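Local coordinates for penicillin-binding protein 2 (Pbp2) (Helicobacter pylori, PDB 5LP5) that probably cross-links peptidoglycan as a penicillin-binding transpeptidase of the cell-shape machinery, and forms a complex with MreC, at residues A362-V367 with M488-N493; Q443-T448 with K555-I560; G449-G454 with A483-M488; T509-T514 with L549-P554; A543-F548 with S569-L574. One frame throughout, in Å; residues are numbered along the deposited sequence.

Contact 1: residues A362-V367 with M488-N493; sequences AIRESV and MYEVCN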
# COMPACT_ATOMS: atom_id res chain seq x y z
N ALA A 362 27.85 45.47 16.14
CA ALA A 362 26.97 44.92 17.18
C ALA A 362 26.34 43.59 16.74
O ALA A 362 26.16 42.67 17.55
CB ALA A 362 25.88 45.93 17.55
N ILE A 363 26.00 43.53 15.46
CA ILE A 363 25.55 42.29 14.84
C ILE A 363 26.70 41.29 14.82
O ILE A 363 26.57 40.16 15.32
CB ILE A 363 25.08 42.52 13.38
CG1 ILE A 363 23.82 43.39 13.34
CG2 ILE A 363 24.83 41.17 12.71
CD1 ILE A 363 23.28 43.66 11.94
N ARG A 364 27.82 41.73 14.25
CA ARG A 364 29.00 40.90 14.07
C ARG A 364 29.36 40.16 15.37
O ARG A 364 29.50 38.92 15.39
CB ARG A 364 30.19 41.75 13.62
CG ARG A 364 31.47 40.95 13.33
CD ARG A 364 32.71 41.81 13.38
NE ARG A 364 32.55 43.03 12.61
CZ ARG A 364 33.35 44.09 12.70
NH1 ARG A 364 34.39 44.09 13.52
NH2 ARG A 364 33.09 45.15 11.95
N GLU A 365 29.47 40.93 16.45
CA GLU A 365 30.03 40.41 17.68
C GLU A 365 28.96 40.03 18.70
O GLU A 365 29.29 39.76 19.85
CB GLU A 365 31.01 41.43 18.27
CG GLU A 365 32.26 41.65 17.43
CD GLU A 365 33.18 42.73 17.98
OE1 GLU A 365 32.96 43.21 19.11
OE2 GLU A 365 34.13 43.11 17.28
N SER A 366 27.69 39.97 18.27
CA SER A 366 26.57 39.60 19.13
C SER A 366 26.65 40.47 20.39
O SER A 366 26.59 39.95 21.51
CB SER A 366 26.62 38.09 19.47
OG SER A 366 25.45 37.62 20.11
N VAL A 367 26.81 41.78 20.19
CA VAL A 367 26.97 42.74 21.29
C VAL A 367 25.62 43.12 21.89
O VAL A 367 24.66 43.38 21.16
CB VAL A 367 27.68 44.03 20.85
CG1 VAL A 367 27.77 45.03 21.98
CG2 VAL A 367 29.07 43.73 20.34
N MET A 488 25.56 40.12 9.05
CA MET A 488 25.50 38.66 9.08
C MET A 488 26.70 38.08 8.33
O MET A 488 27.31 37.12 8.78
CB MET A 488 24.18 38.14 8.47
CG MET A 488 22.91 38.50 9.26
SD MET A 488 21.32 37.92 8.59
CE MET A 488 21.57 36.19 8.97
N TYR A 489 27.04 38.70 7.20
CA TYR A 489 28.25 38.35 6.46
C TYR A 489 29.49 38.37 7.37
O TYR A 489 30.30 37.45 7.36
CB TYR A 489 28.45 39.31 5.28
CG TYR A 489 29.73 39.09 4.51
CD1 TYR A 489 29.91 37.96 3.72
CD2 TYR A 489 30.78 40.01 4.58
CE1 TYR A 489 31.08 37.76 3.02
CE2 TYR A 489 31.96 39.82 3.89
CZ TYR A 489 32.10 38.70 3.11
OH TYR A 489 33.26 38.51 2.41
N GLU A 490 29.59 39.44 8.16
CA GLU A 490 30.72 39.64 9.06
C GLU A 490 30.76 38.64 10.22
O GLU A 490 31.82 38.32 10.73
CB GLU A 490 30.74 41.09 9.59
CG GLU A 490 31.22 42.10 8.57
CD GLU A 490 31.13 43.55 9.03
OE1 GLU A 490 30.81 43.82 10.21
OE2 GLU A 490 31.38 44.44 8.19
N VAL A 491 29.61 38.13 10.63
CA VAL A 491 29.57 37.16 11.74
C VAL A 491 30.35 35.90 11.40
O VAL A 491 31.01 35.31 12.25
CB VAL A 491 28.13 36.76 12.12
CG1 VAL A 491 28.15 35.72 13.23
CG2 VAL A 491 27.34 37.98 12.58
N CYS A 492 30.26 35.52 10.12
CA CYS A 492 30.81 34.28 9.60
C CYS A 492 32.18 34.49 8.96
O CYS A 492 32.97 33.55 8.89
CB CYS A 492 29.85 33.72 8.54
SG CYS A 492 28.59 32.54 9.08
N ASN A 493 32.44 35.71 8.50
CA ASN A 493 33.60 35.99 7.63
C ASN A 493 34.66 36.96 8.17
O ASN A 493 35.83 36.86 7.82
CB ASN A 493 33.11 36.49 6.28
CG ASN A 493 32.31 35.45 5.54
OD1 ASN A 493 32.87 34.47 5.06
ND2 ASN A 493 31.00 35.65 5.47
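Arg364 and Glu490 form a salt bridge in which two guanidinium nitrogens converge on a single carboxylate oxygen. Arg364 NE lies 3.1 Å from Glu490 OE1 with an N-H...O angle of 153°, and Arg364 NH2 lies 3.2 Å from the same OE1. The oxygen sits at the edge of the guanidinium, in its plane, yet both nitrogens reach it from one face of the carboxylate, whose plane is turned 68° from that of the guanidinium. This is therefore a side-on grip on one atom and not the coplanar pairing of two N-H groups with two oxygens. The bend of the Arg364 chain at chi3 (-49°) brings NE round to the acid, while its aliphatic part runs past the glutamate, with Arg364 CG 3.8 Å from Glu490 CB. Glu365 joins the network through a long ion pair to Arg364 NH1.

Next to the salt bridge is a small apolar contact. Val491 CG2 rests 3.6 Å from Ile363 O, against the last turn of helix 359-364, and meets Ile363 CG2 at 4.1 Å, the two side chains crossing at about a right angle. That turn closes in a Schellman motif, with Val367 N bonded to Ala362 O at 2.9 Å, Ser366 N bonded to Ile363 O at 3.2 Å, and Ser366 in the positive-phi position. At this helix end Ser366 OG is hydrogen-bonded to Ser311 OG, and its side chain touches Lys513. This is consistent with the SxN/SxD-type motif (Ser366 as its serine), which in penicillin-binding transpeptidases lies beside the SxxK serine and lysine.

Contact 2: residues Q443-T448 with K555-I560; sequences QVLAYT and KYAITI
Helix 443-448 runs nearly antiparallel to strand 556-560, their N-to-C directions 150° apart and their axes approaching to 7.9 Å, with Leu445 over Thr559 and Thr448 over Ala557. Thr559 is the residue of the strand with the most contacts, and its two branches meet different neighbours. CG2 of Thr559 packs 3.8 Å from Val444 CG1, methyl to methyl, whereas Thr559 OG1 lies alongside the root of the next side chain, 3.5 Å from Leu445 CB. Leu445 sends CG trans to its backbone N (chi1 174°), which swings the side chain toward Ala557, with Leu445 CD1 3.9 Å from Ala557 CB.

The two threonine hydroxyls both have partners. Thr448 OG1 donates to Val444 O at 2.7 Å, from above that carbonyl plane and on the face opposite to the one used by Thr448 N. The hydroxyls of Thr448 and Thr559 each also hydrogen-bond OG1 of Thr546 on the adjoining strand, so a buried hydroxyl cluster ties helix to sheet. Ile558 points the other way, onto helix 572-584. A sheet layered between helices in this manner is the core of the penicillin-binding protein and serine beta-lactamase fold.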
# COMPACT_ATOMS: atom_id res chain seq x y z
N GLN A 443 9.67 30.14 12.56
CA GLN A 443 9.63 31.61 12.57
C GLN A 443 10.99 32.21 12.26
O GLN A 443 11.10 33.14 11.44
CB GLN A 443 9.08 32.14 13.92
CG GLN A 443 7.55 32.02 14.00
CD GLN A 443 6.95 32.39 15.34
OE1 GLN A 443 7.54 32.16 16.39
NE2 GLN A 443 5.75 32.95 15.29
N VAL A 444 12.03 31.65 12.90
CA VAL A 444 13.41 32.14 12.72
C VAL A 444 13.86 31.96 11.26
O VAL A 444 14.48 32.86 10.68
CB VAL A 444 14.38 31.39 13.65
CG1 VAL A 444 15.81 31.83 13.41
CG2 VAL A 444 14.00 31.61 15.10
N LEU A 445 13.52 30.80 10.69
CA LEU A 445 13.82 30.47 9.29
C LEU A 445 13.16 31.42 8.30
O LEU A 445 13.84 31.92 7.37
CB LEU A 445 13.36 29.04 8.99
CG LEU A 445 13.46 28.56 7.53
CD1 LEU A 445 14.88 28.19 7.14
CD2 LEU A 445 12.54 27.39 7.31
N ALA A 446 11.86 31.65 8.45
CA ALA A 446 11.15 32.55 7.55
C ALA A 446 11.75 33.95 7.65
O ALA A 446 11.99 34.64 6.64
CB ALA A 446 9.67 32.58 7.88
N TYR A 447 11.99 34.35 8.89
CA TYR A 447 12.62 35.62 9.22
C TYR A 447 13.97 35.76 8.54
O TYR A 447 14.23 36.78 7.88
CB TYR A 447 12.72 35.71 10.77
CG TYR A 447 13.77 36.62 11.36
CD1 TYR A 447 13.69 38.00 11.25
CD2 TYR A 447 14.82 36.08 12.10
CE1 TYR A 447 14.64 38.83 11.83
CE2 TYR A 447 15.77 36.89 12.68
CZ TYR A 447 15.69 38.27 12.55
OH TYR A 447 16.64 39.05 13.16
N THR A 448 14.83 34.75 8.67
CA THR A 448 16.15 34.77 8.02
C THR A 448 16.08 34.92 6.47
O THR A 448 16.91 35.60 5.87
CB THR A 448 16.94 33.50 8.38
OG1 THR A 448 17.00 33.37 9.80
CG2 THR A 448 18.34 33.55 7.78
N LYS A 555 19.93 32.38 -1.98
CA LYS A 555 18.84 31.53 -2.45
C LYS A 555 18.26 30.69 -1.33
O LYS A 555 17.02 30.61 -1.18
CB LYS A 555 19.29 30.61 -3.59
CG LYS A 555 18.14 30.05 -4.45
CD LYS A 555 18.67 29.10 -5.52
CE LYS A 555 17.56 28.49 -6.38
NZ LYS A 555 17.24 29.36 -7.55
N TYR A 556 19.12 30.04 -0.55
CA TYR A 556 18.65 29.20 0.57
C TYR A 556 18.84 29.82 1.96
O TYR A 556 19.65 30.72 2.16
CB TYR A 556 19.27 27.79 0.50
CG TYR A 556 19.07 27.14 -0.86
CD1 TYR A 556 20.01 27.33 -1.86
CD2 TYR A 556 17.92 26.39 -1.17
CE1 TYR A 556 19.85 26.77 -3.12
CE2 TYR A 556 17.75 25.84 -2.42
CZ TYR A 556 18.72 26.03 -3.41
OH TYR A 556 18.57 25.48 -4.68
N ALA A 557 18.06 29.34 2.90
CA ALA A 557 18.20 29.69 4.30
C ALA A 557 18.30 28.38 5.07
O ALA A 557 17.71 27.38 4.68
CB ALA A 557 17.00 30.49 4.77
N ILE A 558 19.06 28.41 6.16
CA ILE A 558 19.20 27.25 7.04
C ILE A 558 19.04 27.74 8.45
O ILE A 558 19.51 28.81 8.76
CB ILE A 558 20.58 26.62 6.89
CG1 ILE A 558 20.79 26.20 5.43
CG2 ILE A 558 20.73 25.45 7.84
CD1 ILE A 558 22.12 25.54 5.13
N THR A 559 18.38 26.97 9.31
CA THR A 559 18.15 27.38 10.68
C THR A 559 18.31 26.15 11.57
O THR A 559 17.67 25.12 11.35
CB THR A 559 16.74 27.97 10.86
OG1 THR A 559 16.63 29.23 10.18
CG2 THR A 559 16.43 28.21 12.33
N ILE A 560 19.17 26.27 12.57
CA ILE A 560 19.55 25.13 13.40
C ILE A 560 19.40 25.48 14.86
O ILE A 560 19.76 26.58 15.27
CB ILE A 560 21.01 24.69 13.15
CG1 ILE A 560 21.18 24.25 11.70
CG2 ILE A 560 21.41 23.54 14.07
CD1 ILE A 560 22.61 24.11 11.24

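Contact 3: residues G449-G454 with A483-M488; sequences GLIATG and ALRVGM
The Arg485 guanidinium presents its edge to the end of helix 441-453, with Ile451 O lying near its plane. Arg485 NH1 donates to Ile451 O over 2.8 Å; the N-H...O angle of 137° shows a bent bond, although the donor stands in the carbonyl plane with a C=O...N angle of 160°. Because this carbonyl belongs to the C-terminal turn of its helix, the positive charge would probably be favoured there by the helix dipole. A bend at chi3 turns the arginine chain toward this carbonyl after its methylene part has slid past Ile451 in the opposite sense, with Arg485 CG 4.0 Å from Ile451 CG2. The other flat group nearby is the ring of Phe548, from strand 542-549, which is touched by Ala452, Arg485 and Met488.

Helices 449-453 and 483-488 cross at 111° with their axes 9.6 Å apart, so this is a steep helix-helix crossing within the transpeptidase domain, concentrated on one residue. Ile451 spreads its branches over the second helix: CG2 meets the sulfur of Met488, SD, at 3.8 Å, and CD1 meets Leu484 CD1 at 4.1 Å, with the isoleucine and leucine chains at about a right angle. Leu484 continues inward to Ile363 and Met315.

At the helix terminus Thr453 OG1 donates to Gly449 O at 2.6 Å, in the carbonyl plane, and Gly454 leaves helical angles with positive phi.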
# COMPACT_ATOMS: atom_id res chain seq x y z
N GLY A 449 15.10 34.28 5.84
CA GLY A 449 14.92 34.39 4.40
C GLY A 449 14.26 35.69 3.96
O GLY A 449 14.31 36.04 2.78
N LEU A 450 13.60 36.39 4.88
CA LEU A 450 13.14 37.75 4.61
C LEU A 450 14.32 38.72 4.54
O LEU A 450 14.40 39.57 3.64
CB LEU A 450 12.14 38.21 5.66
CG LEU A 450 11.65 39.67 5.56
CD1 LEU A 450 10.98 39.94 4.23
CD2 LEU A 450 10.68 39.98 6.68
N ILE A 451 15.23 38.61 5.50
CA ILE A 451 16.43 39.46 5.52
C ILE A 451 17.16 39.28 4.20
O ILE A 451 17.41 40.23 3.48
CB ILE A 451 17.37 39.09 6.70
CG1 ILE A 451 16.70 39.40 8.04
CG2 ILE A 451 18.73 39.79 6.62
CD1 ILE A 451 16.19 40.81 8.17
N ALA A 452 17.49 38.04 3.88
CA ALA A 452 18.35 37.76 2.74
C ALA A 452 17.67 38.11 1.43
O ALA A 452 18.30 38.66 0.55
CB ALA A 452 18.82 36.32 2.77
N THR A 453 16.38 37.84 1.32
CA THR A 453 15.66 38.02 0.05
C THR A 453 15.01 39.39 -0.10
O THR A 453 14.94 39.91 -1.20
CB THR A 453 14.52 36.98 -0.12
OG1 THR A 453 14.98 35.67 0.25
CG2 THR A 453 14.02 36.94 -1.57
N GLY A 454 14.51 39.95 1.00
CA GLY A 454 13.70 41.17 0.93
C GLY A 454 12.21 40.88 0.83
O GLY A 454 11.36 41.80 0.90
N ALA A 483 22.60 46.47 4.82
CA ALA A 483 23.36 46.73 6.02
C ALA A 483 23.33 45.51 6.93
O ALA A 483 24.38 45.03 7.37
CB ALA A 483 22.79 47.92 6.75
N LEU A 484 22.12 45.02 7.17
CA LEU A 484 21.92 43.86 8.04
C LEU A 484 22.62 42.62 7.49
O LEU A 484 23.24 41.86 8.25
CB LEU A 484 20.43 43.58 8.22
CG LEU A 484 19.61 44.73 8.80
CD1 LEU A 484 18.11 44.42 8.79
CD2 LEU A 484 20.07 45.07 10.21
N ARG A 485 22.54 42.42 6.18
CA ARG A 485 23.18 41.27 5.54
C ARG A 485 24.69 41.32 5.70
O ARG A 485 25.34 40.29 5.98
CB ARG A 485 22.81 41.19 4.07
CG ARG A 485 21.37 40.79 3.84
CD ARG A 485 21.10 40.45 2.40
NE ARG A 485 21.02 41.66 1.59
CZ ARG A 485 19.89 42.25 1.21
NH1 ARG A 485 18.70 41.78 1.56
NH2 ARG A 485 19.95 43.35 0.47
N VAL A 486 25.24 42.53 5.54
CA VAL A 486 26.68 42.74 5.68
C VAL A 486 27.12 42.36 7.09
O VAL A 486 28.17 41.75 7.29
CB VAL A 486 27.10 44.21 5.36
CG1 VAL A 486 28.59 44.44 5.64
CG2 VAL A 486 26.78 44.56 3.90
N GLY A 487 26.30 42.73 8.07
CA GLY A 487 26.55 42.32 9.43
C GLY A 487 26.61 40.80 9.54
O GLY A 487 27.59 40.25 10.06
N MET A 488 25.56 40.12 9.05
CA MET A 488 25.50 38.66 9.08
C MET A 488 26.70 38.08 8.33
O MET A 488 27.31 37.12 8.78
CB MET A 488 24.18 38.14 8.47
CG MET A 488 22.91 38.50 9.26
SD MET A 488 21.32 37.92 8.59
CE MET A 488 21.57 36.19 8.97

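Contact 4: residues T509-T514 with L549-P554; sequences TLACKT and LPYEKP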
# COMPACT_ATOMS: atom_id res chain seq x y z
N THR A 509 30.37 30.96 0.27
CA THR A 509 30.29 32.08 1.21
C THR A 509 28.99 32.09 1.98
O THR A 509 27.91 32.03 1.39
CB THR A 509 30.47 33.42 0.52
OG1 THR A 509 31.63 33.37 -0.33
CG2 THR A 509 30.69 34.50 1.53
N LEU A 510 29.13 32.18 3.30
CA LEU A 510 28.02 32.12 4.23
C LEU A 510 27.78 33.47 4.91
O LEU A 510 28.69 34.29 5.04
CB LEU A 510 28.32 31.07 5.31
CG LEU A 510 28.23 29.60 4.91
CD1 LEU A 510 28.89 28.68 5.92
CD2 LEU A 510 26.78 29.20 4.76
N ALA A 511 26.54 33.67 5.36
CA ALA A 511 26.14 34.82 6.17
C ALA A 511 25.20 34.30 7.27
O ALA A 511 24.20 33.65 6.98
CB ALA A 511 25.43 35.83 5.29
N CYS A 512 25.51 34.60 8.53
CA CYS A 512 24.83 33.98 9.68
C CYS A 512 24.51 34.98 10.81
O CYS A 512 24.85 36.16 10.75
CB CYS A 512 25.70 32.84 10.24
SG CYS A 512 27.42 33.34 10.61
N LYS A 513 23.82 34.47 11.82
CA LYS A 513 23.69 35.12 13.13
C LYS A 513 23.54 34.01 14.16
O LYS A 513 22.74 33.09 14.00
CB LYS A 513 22.48 36.06 13.18
CG LYS A 513 22.31 36.79 14.52
CD LYS A 513 23.40 37.83 14.75
CE LYS A 513 23.63 38.13 16.23
NZ LYS A 513 24.47 37.10 16.91
N THR A 514 24.32 34.09 15.23
CA THR A 514 24.21 33.11 16.30
C THR A 514 23.21 33.61 17.34
O THR A 514 22.78 34.77 17.31
CB THR A 514 25.57 32.87 16.98
OG1 THR A 514 26.20 34.13 17.23
CG2 THR A 514 26.46 32.02 16.08
N LEU A 549 22.51 31.63 2.23
CA LEU A 549 23.58 31.28 1.33
C LEU A 549 23.08 31.14 -0.11
O LEU A 549 21.93 30.81 -0.35
CB LEU A 549 24.25 29.97 1.77
CG LEU A 549 23.45 28.67 1.60
CD1 LEU A 549 24.36 27.46 1.56
CD2 LEU A 549 22.44 28.55 2.72
N PRO A 550 23.96 31.41 -1.06
CA PRO A 550 25.30 31.99 -0.89
C PRO A 550 25.21 33.51 -0.66
O PRO A 550 24.24 34.15 -1.09
CB PRO A 550 25.97 31.67 -2.21
CG PRO A 550 24.85 31.63 -3.21
CD PRO A 550 23.67 31.07 -2.46
N TYR A 551 26.20 34.08 0.01
CA TYR A 551 26.09 35.50 0.36
C TYR A 551 25.89 36.40 -0.85
O TYR A 551 25.10 37.35 -0.82
CB TYR A 551 27.31 35.97 1.16
CG TYR A 551 27.34 37.47 1.32
CD1 TYR A 551 26.29 38.14 1.94
CD2 TYR A 551 28.39 38.23 0.80
CE1 TYR A 551 26.29 39.52 2.06
CE2 TYR A 551 28.40 39.62 0.93
CZ TYR A 551 27.34 40.25 1.56
OH TYR A 551 27.30 41.60 1.71
N GLU A 552 26.61 36.10 -1.93
CA GLU A 552 26.68 36.98 -3.11
C GLU A 552 25.35 37.09 -3.84
O GLU A 552 25.08 38.08 -4.51
CB GLU A 552 27.75 36.47 -4.08
CG GLU A 552 29.18 36.50 -3.54
CD GLU A 552 29.47 35.42 -2.49
OE1 GLU A 552 28.90 34.31 -2.55
OE2 GLU A 552 30.29 35.69 -1.60
N LYS A 553 24.53 36.05 -3.74
CA LYS A 553 23.17 36.06 -4.27
C LYS A 553 22.37 35.01 -3.50
O LYS A 553 22.37 33.82 -3.85
CB LYS A 553 23.14 35.77 -5.77
CG LYS A 553 21.72 35.76 -6.31
CD LYS A 553 21.65 35.53 -7.80
CE LYS A 553 20.19 35.46 -8.23
NZ LYS A 553 20.04 35.51 -9.71
N PRO A 554 21.71 35.45 -2.42
CA PRO A 554 21.03 34.52 -1.53
C PRO A 554 19.96 33.69 -2.23
O PRO A 554 19.20 34.24 -3.00
CB PRO A 554 20.38 35.44 -0.51
CG PRO A 554 21.19 36.69 -0.53
CD PRO A 554 21.57 36.84 -1.96
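The turn that joins hairpin strands 542-549 and 556-562 packs here on the lead-in to strand 511-517, Tyr551 and Glu552 of the turn both meeting Thr509. That strand carries Lys513, consistent with the KTG-type motif at the edge of a transpeptidase active site. Pro550 to Lys553 form a type I turn, entered through a cis peptide before Pro550.

Tyr551 N donates to Thr509 O at 3.0 Å with an N-H...O angle of 150°, but from 46° above the carbonyl plane. The same oxygen takes a CA-H contact from Pro550, whose CA is 3.5 Å from Thr509 O. The side chain of Thr509 divides its work: CG2 of Thr509 packs on Tyr551 CB at 3.7 Å, while Thr509 OG1 donates a weak bond to Glu552 OE2 at 3.0 Å. The glutamate folds back at chi2 (73°), which brings its carboxylate across the threonine at about a right angle.

Apolar contacts extend the interface into the sheet. Ala511 CB approaches Tyr551 CD1 to 4.2 Å, obliquely to the ring, and Leu510 CD2 lies 4.0 Å from Leu549 CB with the two leucines side by side and pointing the same way. Beyond the segments Tyr551 stacks on Tyr489, and Cys512 is joined to Cys492 by a disulfide.

With one clear backbone bond and one weak side-chain bond, the polar link between these two segments probably rests chiefly on Thr509 O; the bond to the exposed Glu552 probably contributes less.

Contact 5: residues A543-F548 with S569-L574; sequences AWITAF and SKLGGL
Leu571 can be followed outward across strand 543-548. Leu571 CB lies 3.6 Å from Ile545 CG2. Leu571 CG, placed trans to the carbonyl carbon (chi1 -62°), comes 3.9 Å from Ala543 CB. At the tip, CD1 of Leu571 meets Ala543 CB at 3.6 Å and also lies over the peptide backbone, 3.4 Å from Ala543 O. That branch spans the step between two residues of one strand face, since Leu571 CD1 is also 3.8 Å from Ile545 CG2. The isoleucine and leucine chains slide past each other in opposite directions, so the contact is made flank against flank. Leu571 additionally touches Val562 on the neighbouring strand.

Ala543 and Ile545 both direct their CB atoms at segment 569-574, whereas Trp544 between them points away, packing on Pro441 and Val444 of helix 441-453 and donating its NE1 to Pro308 O. This is the two-sided environment of an inner strand of the transpeptidase sheet, one face under helix 441-453 and the other meeting the C-terminal helix 572-584, where that helix starts.

Ile545 also reaches the beginning of that helix. Its CG1 lies anti to the backbone N (chi1 -177°), carrying Ile545 CD1 to within 4.1 Å of Gly572 CA. The backbone there passes from a 3-10 turn into the helix: Gly572 N bonds to Ser569 O at 3.2 Å, and Leu571 occupies the N-cap position with a wholly apolar side chain. Ser569, turned away from the strand, is hydrogen-bonded through OG to Thr498 O and through its carbonyl to Ser502 OG.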
# COMPACT_ATOMS: atom_id res chain seq x y z
N ALA A 543 21.05 26.58 21.98
CA ALA A 543 21.94 27.17 20.98
C ALA A 543 21.24 27.39 19.65
O ALA A 543 20.64 26.47 19.11
CB ALA A 543 23.16 26.29 20.78
N TRP A 544 21.35 28.60 19.11
CA TRP A 544 20.79 28.94 17.81
C TRP A 544 21.90 29.28 16.83
O TRP A 544 22.99 29.71 17.22
CB TRP A 544 19.88 30.17 17.90
CG TRP A 544 18.50 29.95 18.43
CD1 TRP A 544 18.07 30.13 19.71
CD2 TRP A 544 17.35 29.55 17.68
NE1 TRP A 544 16.74 29.86 19.81
CE2 TRP A 544 16.27 29.51 18.58
CE3 TRP A 544 17.14 29.22 16.34
CZ2 TRP A 544 14.99 29.13 18.18
CZ3 TRP A 544 15.87 28.87 15.95
CH2 TRP A 544 14.81 28.82 16.86
N ILE A 545 21.59 29.08 15.55
CA ILE A 545 22.34 29.65 14.44
C ILE A 545 21.43 29.61 13.22
O ILE A 545 20.84 28.58 12.90
CB ILE A 545 23.65 28.88 14.16
CG1 ILE A 545 24.45 29.55 13.03
CG2 ILE A 545 23.37 27.41 13.87
CD1 ILE A 545 25.93 29.22 13.05
N THR A 546 21.27 30.75 12.57
CA THR A 546 20.49 30.84 11.35
C THR A 546 21.39 31.51 10.34
O THR A 546 22.36 32.12 10.70
CB THR A 546 19.17 31.59 11.57
OG1 THR A 546 18.29 31.38 10.47
CG2 THR A 546 19.41 33.08 11.76
N ALA A 547 21.10 31.34 9.06
CA ALA A 547 22.05 31.73 8.01
C ALA A 547 21.44 31.66 6.62
O ALA A 547 20.55 30.84 6.38
CB ALA A 547 23.31 30.86 8.08
N PHE A 548 21.90 32.52 5.71
CA PHE A 548 21.55 32.43 4.29
C PHE A 548 22.76 32.23 3.38
O PHE A 548 23.90 32.60 3.71
CB PHE A 548 20.73 33.63 3.84
CG PHE A 548 21.49 34.92 3.81
CD1 PHE A 548 22.11 35.34 2.66
CD2 PHE A 548 21.53 35.74 4.93
CE1 PHE A 548 22.79 36.55 2.62
CE2 PHE A 548 22.20 36.95 4.90
CZ PHE A 548 22.83 37.35 3.74
N SER A 569 27.64 29.80 18.74
CA SER A 569 28.84 29.68 17.93
C SER A 569 29.28 28.22 17.79
O SER A 569 29.81 27.82 16.77
CB SER A 569 29.96 30.50 18.56
OG SER A 569 31.11 30.54 17.74
N LYS A 570 29.01 27.42 18.82
CA LYS A 570 29.33 25.99 18.86
C LYS A 570 28.62 25.18 17.75
O LYS A 570 28.88 24.01 17.58
CB LYS A 570 28.94 25.47 20.25
CG LYS A 570 29.81 24.38 20.87
CD LYS A 570 29.97 24.57 22.39
CE LYS A 570 29.55 23.37 23.24
NZ LYS A 570 30.19 22.09 22.82
N LEU A 571 27.72 25.82 17.02
CA LEU A 571 26.94 25.16 15.98
C LEU A 571 27.38 25.47 14.55
O LEU A 571 26.72 25.07 13.59
CB LEU A 571 25.47 25.57 16.11
CG LEU A 571 24.76 25.21 17.39
CD1 LEU A 571 23.29 25.59 17.22
CD2 LEU A 571 24.93 23.72 17.69
N GLY A 572 28.48 26.20 14.41
CA GLY A 572 29.04 26.49 13.10
C GLY A 572 29.52 25.25 12.36
O GLY A 572 29.49 25.22 11.14
N GLY A 573 29.96 24.23 13.10
CA GLY A 573 30.46 23.00 12.50
C GLY A 573 29.37 22.19 11.83
O GLY A 573 29.63 21.40 10.91
N LEU A 574 28.13 22.42 12.28
CA LEU A 574 26.96 21.74 11.73
C LEU A 574 26.42 22.49 10.52
O LEU A 574 26.01 21.87 9.54
CB LEU A 574 25.85 21.59 12.79
CG LEU A 574 26.15 20.81 14.08
CD1 LEU A 574 24.90 20.79 14.95
CD2 LEU A 574 26.66 19.39 13.85

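All five contacts fall within the transpeptidase domain, their centres 8 to 17 Å apart. Contacts 1 and 3 share helix 475-493, including Met488, while contacts 2 and 3 share helix 441-453. Contacts 2, 4 and 5 reach the antiparallel sheet through its adjacent strands 511-517, 542-549 and 556-562. Along the chain, contact 3 closes within the span of contact 2, contact 1 closes before contacts 4 and 5 open, and contacts 2 and 5 interleave, as do 4 and 5. The Cys492-Cys512 disulfide links contact 1 to contact 4, and Thr546 links contact 5 to contact 2. Sequence-distant helices and strands are thereby joined into one domain, with contacts 1, 3 and 4 touching or holding residues of the probable active-site motifs.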